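Local coordinates for uncharacterized protein (Xanthomonas campestris pv. vesicatoria, PDB 4FC9), which forms the all-helical, bilobal C-terminal domain of the type III effector XopL, which is secreted into plant host cells and probably acts there as a ubiquitin ligase, at residues A[42-47]-A[53-58]; A[46-51]-A[61-66]; A[87-92]-A[140-145]. All blocks are in the same frame, centred on the assembly; numbering follows the deposited sequence.

Interaction 1 (A[42-47]-A[53-58]); sequences QAMLST and RNPFLE
Thr47 meets Arg53 and Pro55, in the loop that follows the helix, with its backbone and its methyl group at once. Its carbonyl oxygen accepts a nearly straight bond from Arg53 N (3.0 Å, 170° at the hydrogen). A chi1 of -60° sets OG1 beside the backbone N and leaves the methyl CG2 anti to it, pointing into the loop, where Thr47 CG2 lies 3.5 Å from Arg53 O and 4.1 Å from Pro55 CD. The hydroxyl turns back to its own helix, where Thr47 OG1 donates to Ala43 O at 2.9 Å. That oxygen also receives Thr47 N, from the other face of its plane. A threonine suits this place, since its polar branch is satisfied within the helix while the apolar one packs outward.

One turn earlier in helix 32-49, selenomethionine Met44 reaches the same loop, and with Thr47, Pro55 and Phe56 it makes up the buried, close-packed part. Its chain bends at chi3, which brings Met44 CE to 3.6 Å from Phe56 CZ, while Met44 CG rests 4.2 Å from Pro55 CB. The loop doubles back here in a type I beta turn from Asn54 to Leu57, combined with an Asx turn in which Asn54 OD1 accepts from Phe56 N at 3.0 Å. Proline fits the second position because its ring holds phi near the -73° found here, and Phe56 packs its ring against helices 79-88 and 152-171.

The Arg53 side is looser: the residue is partly exposed and gives the helix the aliphatic base of its side chain, Arg53 CB being 3.7 Å from Thr47 CG2. Its guanidinium leads away toward the protein surface, where NE and NH2 donate to the carbonyl oxygens of Ala60 and Gly59.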
loop_
_atom_site.group_PDB
_atom_site.type_symbol
_atom_site.label_atom_id
_atom_site.label_comp_id
_atom_site.label_asym_id
_atom_site.label_seq_id
_atom_site.Cartn_x
_atom_site.Cartn_y
_atom_site.Cartn_z
ATOM N N GLN A 42 -4.935 3.147 -9.172
ATOM C CA GLN A 42 -5.718 4.371 -9.299
ATOM C C GLN A 42 -7.199 4.069 -9.485
ATOM O O GLN A 42 -8.048 4.723 -8.884
ATOM C CB GLN A 42 -5.205 5.204 -10.473
ATOM C CG GLN A 42 -5.693 6.640 -10.500
ATOM C CD GLN A 42 -5.068 7.450 -11.634
ATOM O OE1 GLN A 42 -4.313 8.394 -11.398
ATOM N NE2 GLN A 42 -5.386 7.083 -12.870
ATOM N N ALA A 43 -7.503 3.081 -10.324
ATOM C CA ALA A 43 -8.880 2.656 -10.558
ATOM C C ALA A 43 -9.528 2.136 -9.275
ATOM O O ALA A 43 -10.692 2.421 -8.995
ATOM C CB ALA A 43 -8.924 1.590 -11.637
HETATM N N MSE A 44 -8.762 1.371 -8.504
HETATM C CA MSE A 44 -9.232 0.839 -7.230
HETATM C C MSE A 44 -9.526 1.962 -6.247
HETATM O O MSE A 44 -10.553 1.944 -5.564
HETATM C CB MSE A 44 -8.200 -0.120 -6.642
HETATM C CG MSE A 44 -8.047 -1.395 -7.443
HETATM SE SE MSE A 44 -6.509 -2.456 -6.923
HETATM C CE MSE A 44 -7.144 -3.146 -5.214
ATOM N N LEU A 45 -8.620 2.933 -6.184
ATOM C CA LEU A 45 -8.808 4.109 -5.341
ATOM C C LEU A 45 -10.054 4.856 -5.765
ATOM O O LEU A 45 -10.827 5.315 -4.926
ATOM C CB LEU A 45 -7.610 5.045 -5.445
ATOM C CG LEU A 45 -6.384 4.621 -4.659
ATOM C CD1 LEU A 45 -5.314 5.682 -4.791
ATOM C CD2 LEU A 45 -6.765 4.402 -3.209
ATOM N N SER A 46 -10.239 4.981 -7.075
ATOM C CA SER A 46 -11.432 5.607 -7.614
ATOM C C SER A 46 -12.665 4.828 -7.181
ATOM O O SER A 46 -13.653 5.410 -6.752
ATOM C CB SER A 46 -11.369 5.663 -9.137
ATOM O OG SER A 46 -12.503 6.332 -9.654
ATOM N N THR A 47 -12.598 3.507 -7.294
ATOM C CA THR A 47 -13.705 2.656 -6.898
ATOM C C THR A 47 -14.055 2.901 -5.428
ATOM O O THR A 47 -15.209 3.162 -5.090
ATOM C CB THR A 47 -13.383 1.172 -7.139
ATOM O OG1 THR A 47 -13.121 0.970 -8.531
ATOM C CG2 THR A 47 -14.555 0.293 -6.733
ATOM N N ARG A 53 -17.329 1.902 -3.466
ATOM C CA ARG A 53 -17.472 0.469 -3.674
ATOM C C ARG A 53 -16.184 -0.284 -3.329
ATOM O O ARG A 53 -15.103 0.301 -3.257
ATOM C CB ARG A 53 -17.915 0.182 -5.114
ATOM C CG ARG A 53 -19.329 0.671 -5.413
ATOM C CD ARG A 53 -19.632 0.698 -6.900
ATOM N NE ARG A 53 -19.660 -0.637 -7.496
ATOM C CZ ARG A 53 -20.089 -0.893 -8.729
ATOM N NH1 ARG A 53 -20.533 0.089 -9.499
ATOM N NH2 ARG A 53 -20.078 -2.135 -9.193
ATOM N N ASN A 54 -16.332 -1.586 -3.117
ATOM C CA ASN A 54 -15.283 -2.464 -2.623
ATOM C C ASN A 54 -14.691 -3.290 -3.770
ATOM O O ASN A 54 -15.300 -4.265 -4.209
ATOM C CB ASN A 54 -15.907 -3.393 -1.571
ATOM C CG ASN A 54 -14.887 -4.236 -0.827
ATOM O OD1 ASN A 54 -13.731 -4.355 -1.228
ATOM N ND2 ASN A 54 -15.329 -4.843 0.266
ATOM N N PRO A 55 -13.492 -2.913 -4.253
ATOM C CA PRO A 55 -12.878 -3.604 -5.393
ATOM C C PRO A 55 -12.340 -4.989 -5.049
ATOM O O PRO A 55 -11.830 -5.684 -5.928
ATOM C CB PRO A 55 -11.718 -2.679 -5.773
ATOM C CG PRO A 55 -11.355 -2.002 -4.504
ATOM C CD PRO A 55 -12.660 -1.793 -3.781
ATOM N N PHE A 56 -12.455 -5.384 -3.788
ATOM C CA PHE A 56 -11.894 -6.648 -3.338
ATOM C C PHE A 56 -12.909 -7.778 -3.392
ATOM O O PHE A 56 -12.564 -8.938 -3.182
ATOM C CB PHE A 56 -11.301 -6.500 -1.935
ATOM C CG PHE A 56 -10.128 -5.558 -1.881
ATOM C CD1 PHE A 56 -8.878 -5.963 -2.313
ATOM C CD2 PHE A 56 -10.282 -4.261 -1.420
ATOM C CE1 PHE A 56 -7.795 -5.092 -2.278
ATOM C CE2 PHE A 56 -9.207 -3.384 -1.380
ATOM C CZ PHE A 56 -7.960 -3.799 -1.809
ATOM N N LEU A 57 -14.157 -7.436 -3.685
ATOM C CA LEU A 57 -15.199 -8.441 -3.830
ATOM C C LEU A 57 -15.782 -8.422 -5.231
ATOM O O LEU A 57 -15.921 -7.364 -5.842
ATOM C CB LEU A 57 -16.309 -8.236 -2.795
ATOM C CG LEU A 57 -15.982 -8.557 -1.337
ATOM C CD1 LEU A 57 -17.102 -8.086 -0.434
ATOM C CD2 LEU A 57 -15.732 -10.044 -1.153
ATOM N N GLU A 58 -16.111 -9.609 -5.729
ATOM C CA GLU A 58 -16.756 -9.784 -7.019
ATOM C C GLU A 58 -17.935 -8.830 -7.192
ATOM O O GLU A 58 -18.812 -8.743 -6.335
ATOM C CB GLU A 58 -17.227 -11.231 -7.156
ATOM C CG GLU A 58 -17.773 -11.583 -8.520
ATOM C CD GLU A 58 -18.239 -13.021 -8.606
ATOM O OE1 GLU A 58 -18.328 -13.685 -7.552
ATOM O OE2 GLU A 58 -18.517 -13.489 -9.725
#

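Interaction 2 (A[46-51]-A[61-66]); sequences STVIDE and PSYLPG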
loop_
_atom_site.group_PDB
_atom_site.type_symbol
_atom_site.label_atom_id
_atom_site.label_comp_id
_atom_site.label_asym_id
_atom_site.label_seq_id
_atom_site.Cartn_x
_atom_site.Cartn_y
_atom_site.Cartn_z
ATOM N N SER A 46 -10.239 4.981 -7.075
ATOM C CA SER A 46 -11.432 5.607 -7.614
ATOM C C SER A 46 -12.665 4.828 -7.181
ATOM O O SER A 46 -13.653 5.410 -6.752
ATOM C CB SER A 46 -11.369 5.663 -9.137
ATOM O OG SER A 46 -12.503 6.332 -9.654
ATOM N N THR A 47 -12.598 3.507 -7.294
ATOM C CA THR A 47 -13.705 2.656 -6.898
ATOM C C THR A 47 -14.055 2.901 -5.428
ATOM O O THR A 47 -15.209 3.162 -5.090
ATOM C CB THR A 47 -13.383 1.172 -7.139
ATOM O OG1 THR A 47 -13.121 0.970 -8.531
ATOM C CG2 THR A 47 -14.555 0.293 -6.733
ATOM N N VAL A 48 -13.048 2.872 -4.565
ATOM C CA VAL A 48 -13.269 3.066 -3.135
ATOM C C VAL A 48 -13.776 4.468 -2.761
ATOM O O VAL A 48 -14.733 4.606 -2.002
ATOM C CB VAL A 48 -11.986 2.768 -2.330
ATOM C CG1 VAL A 48 -12.162 3.167 -0.870
ATOM C CG2 VAL A 48 -11.620 1.304 -2.451
ATOM N N ILE A 49 -13.125 5.499 -3.287
ATOM C CA ILE A 49 -13.369 6.869 -2.844
ATOM C C ILE A 49 -14.481 7.559 -3.631
ATOM O O ILE A 49 -15.362 8.183 -3.048
ATOM C CB ILE A 49 -12.067 7.696 -2.888
ATOM C CG1 ILE A 49 -11.060 7.123 -1.887
ATOM C CG2 ILE A 49 -12.341 9.163 -2.594
ATOM C CD1 ILE A 49 -9.679 7.711 -2.001
ATOM N N ASP A 50 -14.443 7.435 -4.953
ATOM C CA ASP A 50 -15.466 8.021 -5.813
ATOM C C ASP A 50 -16.751 7.195 -5.787
ATOM O O ASP A 50 -17.819 7.696 -5.432
ATOM C CB ASP A 50 -14.957 8.122 -7.254
ATOM C CG ASP A 50 -14.992 9.528 -7.791
ATOM O OD1 ASP A 50 -16.082 9.983 -8.195
ATOM O OD2 ASP A 50 -13.922 10.169 -7.830
ATOM N N GLU A 51 -16.642 5.923 -6.160
ATOM C CA GLU A 51 -17.808 5.061 -6.311
ATOM C C GLU A 51 -18.337 4.540 -4.984
ATOM O O GLU A 51 -19.459 4.049 -4.912
ATOM C CB GLU A 51 -17.466 3.879 -7.207
ATOM C CG GLU A 51 -16.762 4.269 -8.484
ATOM C CD GLU A 51 -17.667 4.994 -9.449
ATOM O OE1 GLU A 51 -18.875 4.679 -9.475
ATOM O OE2 GLU A 51 -17.170 5.881 -10.179
ATOM N N PRO A 61 -19.180 -4.587 -4.694
ATOM C CA PRO A 61 -20.366 -4.136 -3.965
ATOM C C PRO A 61 -20.077 -2.878 -3.157
ATOM O O PRO A 61 -18.918 -2.592 -2.852
ATOM C CB PRO A 61 -20.650 -5.308 -3.024
ATOM C CG PRO A 61 -19.315 -5.895 -2.772
ATOM C CD PRO A 61 -18.595 -5.795 -4.085
ATOM N N SER A 62 -21.121 -2.131 -2.820
ATOM C CA SER A 62 -20.971 -0.968 -1.959
ATOM C C SER A 62 -20.420 -1.394 -0.607
ATOM O O SER A 62 -20.624 -2.528 -0.190
ATOM C CB SER A 62 -22.325 -0.283 -1.771
ATOM O OG SER A 62 -22.219 0.836 -0.909
ATOM N N TYR A 63 -19.720 -0.493 0.076
ATOM C CA TYR A 63 -19.330 -0.745 1.460
ATOM C C TYR A 63 -20.149 0.116 2.411
ATOM O O TYR A 63 -19.980 0.054 3.621
ATOM C CB TYR A 63 -17.827 -0.537 1.689
ATOM C CG TYR A 63 -17.289 0.834 1.341
ATOM C CD1 TYR A 63 -17.452 1.913 2.201
ATOM C CD2 TYR A 63 -16.592 1.042 0.159
ATOM C CE1 TYR A 63 -16.950 3.164 1.883
ATOM C CE2 TYR A 63 -16.083 2.281 -0.160
ATOM C CZ TYR A 63 -16.266 3.339 0.701
ATOM O OH TYR A 63 -15.755 4.571 0.374
ATOM N N LEU A 64 -21.046 0.913 1.851
ATOM C CA LEU A 64 -21.851 1.823 2.648
ATOM C C LEU A 64 -22.941 1.086 3.410
ATOM O O LEU A 64 -23.631 0.247 2.843
ATOM C CB LEU A 64 -22.487 2.883 1.748
ATOM C CG LEU A 64 -21.510 3.782 0.987
ATOM C CD1 LEU A 64 -22.268 4.737 0.083
ATOM C CD2 LEU A 64 -20.613 4.544 1.950
ATOM N N PRO A 65 -23.089 1.396 4.706
ATOM C CA PRO A 65 -24.246 0.937 5.473
ATOM C C PRO A 65 -25.519 1.299 4.723
ATOM O O PRO A 65 -25.664 2.444 4.297
ATOM C CB PRO A 65 -24.158 1.760 6.752
ATOM C CG PRO A 65 -22.720 2.032 6.914
ATOM C CD PRO A 65 -22.150 2.172 5.533
ATOM N N GLY A 66 -26.409 0.334 4.537
ATOM C CA GLY A 66 -27.627 0.573 3.792
ATOM C C GLY A 66 -27.590 0.009 2.385
ATOM O O GLY A 66 -28.629 -0.291 1.812
HETATM O O HOH W 1 -21.667 2.626 -2.897
#
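Near its C-terminal end, helix 32-49 offers the carbonyl of Val48 to the phenol of Tyr63, a side-chain-to-backbone bond that ties the helix to the loop leading on toward helix 79-88. Tyr63 OH donates to Val48 O at a short 2.6 Å, and the hydroxyl sits 28° off the plane of that carbonyl. The oxygen in turn lies at the edge of the ring, near its plane, so that Tyr63 CE2 is 3.3 Å from Val48 O. Tyrosine has the length for this: Val48 CA and Tyr63 CA are 8.5 Å apart, and a chi1 of 58° sets CG between the backbone N and the carbonyl carbon, sending the ring across to the helix. Val48 adds an apolar touch, its CG1 4.1 Å from Tyr63 CE2, the two side chains crossing at about a right angle.

Just before the tyrosine, Ser62 makes an ST turn, its OG accepting from Leu64 N at 3.0 Å. Ser62 OG is also 2.7 Å from a water that makes a weak bond to Glu51 O, a second and slacker link between the segments. Helix 152-171 closes the packing, with Leu155 touching both Val48 and Tyr63 and Val152 also meeting the tyrosine.

Interaction 3 (A[87-92]-A[140-145]); sequences ESRDLE and GQFVYH
Tyr144 O is gripped by both terminal nitrogens of Arg89, NH1 at 2.8 Å and NH2 at 3.1 Å. This end-on, two-nitrogen grip is combined with a cation-pi stack on Phe142, and together they join the junction between helices 79-88 and 91-101 to the loop that precedes helix 152-171. The NH1 bond lies in the plane of the carbonyl, that of NH2 is tilted from it, and the oxygen stays close to the guanidinium plane. One end of the flat cation, between NH1 and NH2, thus meets the carbonyl, and one face lies on the ring of Phe142, with the planes 25° apart and Arg89 CZ 3.8 Å from the ring centroid.

Arginine suits the place by serving both partners at once, and phenylalanine supplies a flat, electron-rich surface near solvent. Between the two helices Asp90 is the N-cap of the second, its OD2 accepting from Glu92 N, while its OD1 forms a salt bridge with Arg178. Arg89 NH2 also makes a weak bond to Ser88 OG, which may add a little to holding the group flat. The bend at chi2 (66°) lays the aliphatic chain along the same ring face, where Arg89 CD makes a CH-pi contact 4.1 Å from the Phe142 centroid.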
loop_
_atom_site.group_PDB
_atom_site.type_symbol
_atom_site.label_atom_id
_atom_site.label_comp_id
_atom_site.label_asym_id
_atom_site.label_seq_id
_atom_site.Cartn_x
_atom_site.Cartn_y
_atom_site.Cartn_z
ATOM N N GLU A 87 -0.321 -11.091 5.391
ATOM C CA GLU A 87 0.913 -10.714 4.702
ATOM C C GLU A 87 1.582 -9.515 5.368
ATOM O O GLU A 87 2.803 -9.453 5.471
ATOM C CB GLU A 87 0.641 -10.394 3.229
ATOM C CG GLU A 87 0.321 -11.596 2.371
ATOM C CD GLU A 87 -0.032 -11.213 0.951
ATOM O OE1 GLU A 87 0.176 -10.043 0.578
ATOM O OE2 GLU A 87 -0.528 -12.078 0.206
ATOM N N SER A 88 0.772 -8.569 5.832
ATOM C CA SER A 88 1.297 -7.351 6.434
ATOM C C SER A 88 1.947 -7.607 7.798
ATOM O O SER A 88 2.666 -6.758 8.317
ATOM C CB SER A 88 0.205 -6.289 6.541
ATOM O OG SER A 88 -0.733 -6.625 7.547
ATOM N N ARG A 89 1.696 -8.781 8.366
ATOM C CA ARG A 89 2.332 -9.185 9.611
ATOM C C ARG A 89 3.574 -10.023 9.343
ATOM O O ARG A 89 4.318 -10.358 10.261
ATOM C CB ARG A 89 1.359 -9.995 10.465
ATOM C CG ARG A 89 0.624 -9.195 11.525
ATOM C CD ARG A 89 -0.313 -8.188 10.917
ATOM N NE ARG A 89 -1.459 -7.928 11.782
ATOM C CZ ARG A 89 -2.415 -7.040 11.521
ATOM N NH1 ARG A 89 -3.426 -6.880 12.370
ATOM N NH2 ARG A 89 -2.365 -6.308 10.413
ATOM N N ASP A 90 3.787 -10.362 8.076
ATOM C CA ASP A 90 4.865 -11.261 7.678
ATOM C C ASP A 90 6.214 -10.545 7.579
ATOM O O ASP A 90 6.335 -9.519 6.917
ATOM C CB ASP A 90 4.514 -11.934 6.349
ATOM C CG ASP A 90 5.651 -12.758 5.789
ATOM O OD1 ASP A 90 5.733 -12.870 4.549
ATOM O OD2 ASP A 90 6.453 -13.300 6.578
ATOM N N LEU A 91 7.224 -11.108 8.236
ATOM C CA LEU A 91 8.554 -10.513 8.273
ATOM C C LEU A 91 9.160 -10.343 6.897
ATOM O O LEU A 91 9.915 -9.404 6.655
ATOM C CB LEU A 91 9.493 -11.384 9.094
ATOM C CG LEU A 91 9.116 -11.593 10.553
ATOM C CD1 LEU A 91 10.171 -12.463 11.218
ATOM C CD2 LEU A 91 8.961 -10.252 11.257
ATOM N N GLU A 92 8.854 -11.271 6.002
ATOM C CA GLU A 92 9.420 -11.231 4.664
ATOM C C GLU A 92 8.820 -10.073 3.889
ATOM O O GLU A 92 9.511 -9.413 3.115
ATOM C CB GLU A 92 9.180 -12.552 3.943
ATOM C CG GLU A 92 9.440 -13.763 4.828
ATOM C CD GLU A 92 10.186 -14.867 4.111
ATOM O OE1 GLU A 92 10.410 -14.741 2.889
ATOM O OE2 GLU A 92 10.550 -15.860 4.776
ATOM N N GLY A 140 1.380 0.775 19.903
ATOM C CA GLY A 140 1.996 -0.412 19.339
ATOM C C GLY A 140 0.994 -1.448 18.872
ATOM O O GLY A 140 1.360 -2.570 18.529
ATOM N N GLN A 141 -0.278 -1.071 18.850
ATOM C CA GLN A 141 -1.333 -1.985 18.419
ATOM C C GLN A 141 -1.637 -1.815 16.935
ATOM O O GLN A 141 -1.600 -0.703 16.415
ATOM C CB GLN A 141 -2.597 -1.775 19.252
ATOM C CG GLN A 141 -2.372 -1.948 20.742
ATOM C CD GLN A 141 -1.700 -3.271 21.072
ATOM O OE1 GLN A 141 -2.047 -4.310 20.510
ATOM N NE2 GLN A 141 -0.726 -3.236 21.979
ATOM N N PHE A 142 -1.934 -2.920 16.260
ATOM C CA PHE A 142 -2.225 -2.885 14.832
ATOM C C PHE A 142 -3.441 -2.025 14.552
ATOM O O PHE A 142 -4.489 -2.199 15.170
ATOM C CB PHE A 142 -2.443 -4.291 14.278
ATOM C CG PHE A 142 -1.213 -5.151 14.308
ATOM C CD1 PHE A 142 -0.070 -4.775 13.624
ATOM C CD2 PHE A 142 -1.203 -6.345 15.015
ATOM C CE1 PHE A 142 1.067 -5.573 13.650
ATOM C CE2 PHE A 142 -0.075 -7.147 15.043
ATOM C CZ PHE A 142 1.061 -6.763 14.362
ATOM N N VAL A 143 -3.288 -1.094 13.621
ATOM C CA VAL A 143 -4.371 -0.204 13.245
ATOM C C VAL A 143 -5.462 -0.989 12.534
ATOM O O VAL A 143 -6.653 -0.775 12.772
ATOM C CB VAL A 143 -3.861 0.926 12.332
ATOM C CG1 VAL A 143 -5.017 1.774 11.824
ATOM C CG2 VAL A 143 -2.851 1.775 13.072
ATOM N N TYR A 144 -5.049 -1.915 11.675
ATOM C CA TYR A 144 -5.984 -2.691 10.871
ATOM C C TYR A 144 -5.945 -4.166 11.246
ATOM O O TYR A 144 -4.874 -4.763 11.343
ATOM C CB TYR A 144 -5.663 -2.523 9.388
ATOM C CG TYR A 144 -5.479 -1.083 8.977
ATOM C CD1 TYR A 144 -6.574 -0.277 8.685
ATOM C CD2 TYR A 144 -4.210 -0.525 8.889
ATOM C CE1 TYR A 144 -6.409 1.047 8.315
ATOM C CE2 TYR A 144 -4.035 0.797 8.522
ATOM C CZ TYR A 144 -5.138 1.577 8.236
ATOM O OH TYR A 144 -4.968 2.892 7.868
ATOM N N HIS A 145 -7.120 -4.748 11.447
ATOM C CA HIS A 145 -7.235 -6.153 11.825
ATOM C C HIS A 145 -8.520 -6.745 11.247
ATOM O O HIS A 145 -9.269 -6.053 10.558
ATOM C CB HIS A 145 -7.228 -6.292 13.345
ATOM C CG HIS A 145 -8.204 -5.391 14.029
ATOM N ND1 HIS A 145 -9.485 -5.785 14.343
ATOM C CD2 HIS A 145 -8.094 -4.105 14.437
ATOM C CE1 HIS A 145 -10.119 -4.786 14.928
ATOM N NE2 HIS A 145 -9.298 -3.755 14.997
#

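How the interactions relate
Interactions 1 and 2 are neighbours, their centres 8 Å apart: both start from the last turns of helix 32-49, share Ser46 and Thr47, and fasten successive parts of one loop. They also touch directly. Asn54 N lies 2.8 Å from Pro61 O, a probable hydrogen bond, and Val48 CG2 packs 3.5 Å from Pro55 CD. Interaction 3 stands apart, its centre 22 Å from that of interaction 1 and 25 Å from that of interaction 2, and it is a surface contact where the others are buried. Helix 152-171 passes by all three, meeting Phe56, Tyr63 and Tyr144. A bound 1,2-ethanediol, probably from crystallisation, lies beside interaction 3, about 4 Å from the side chain of its His145.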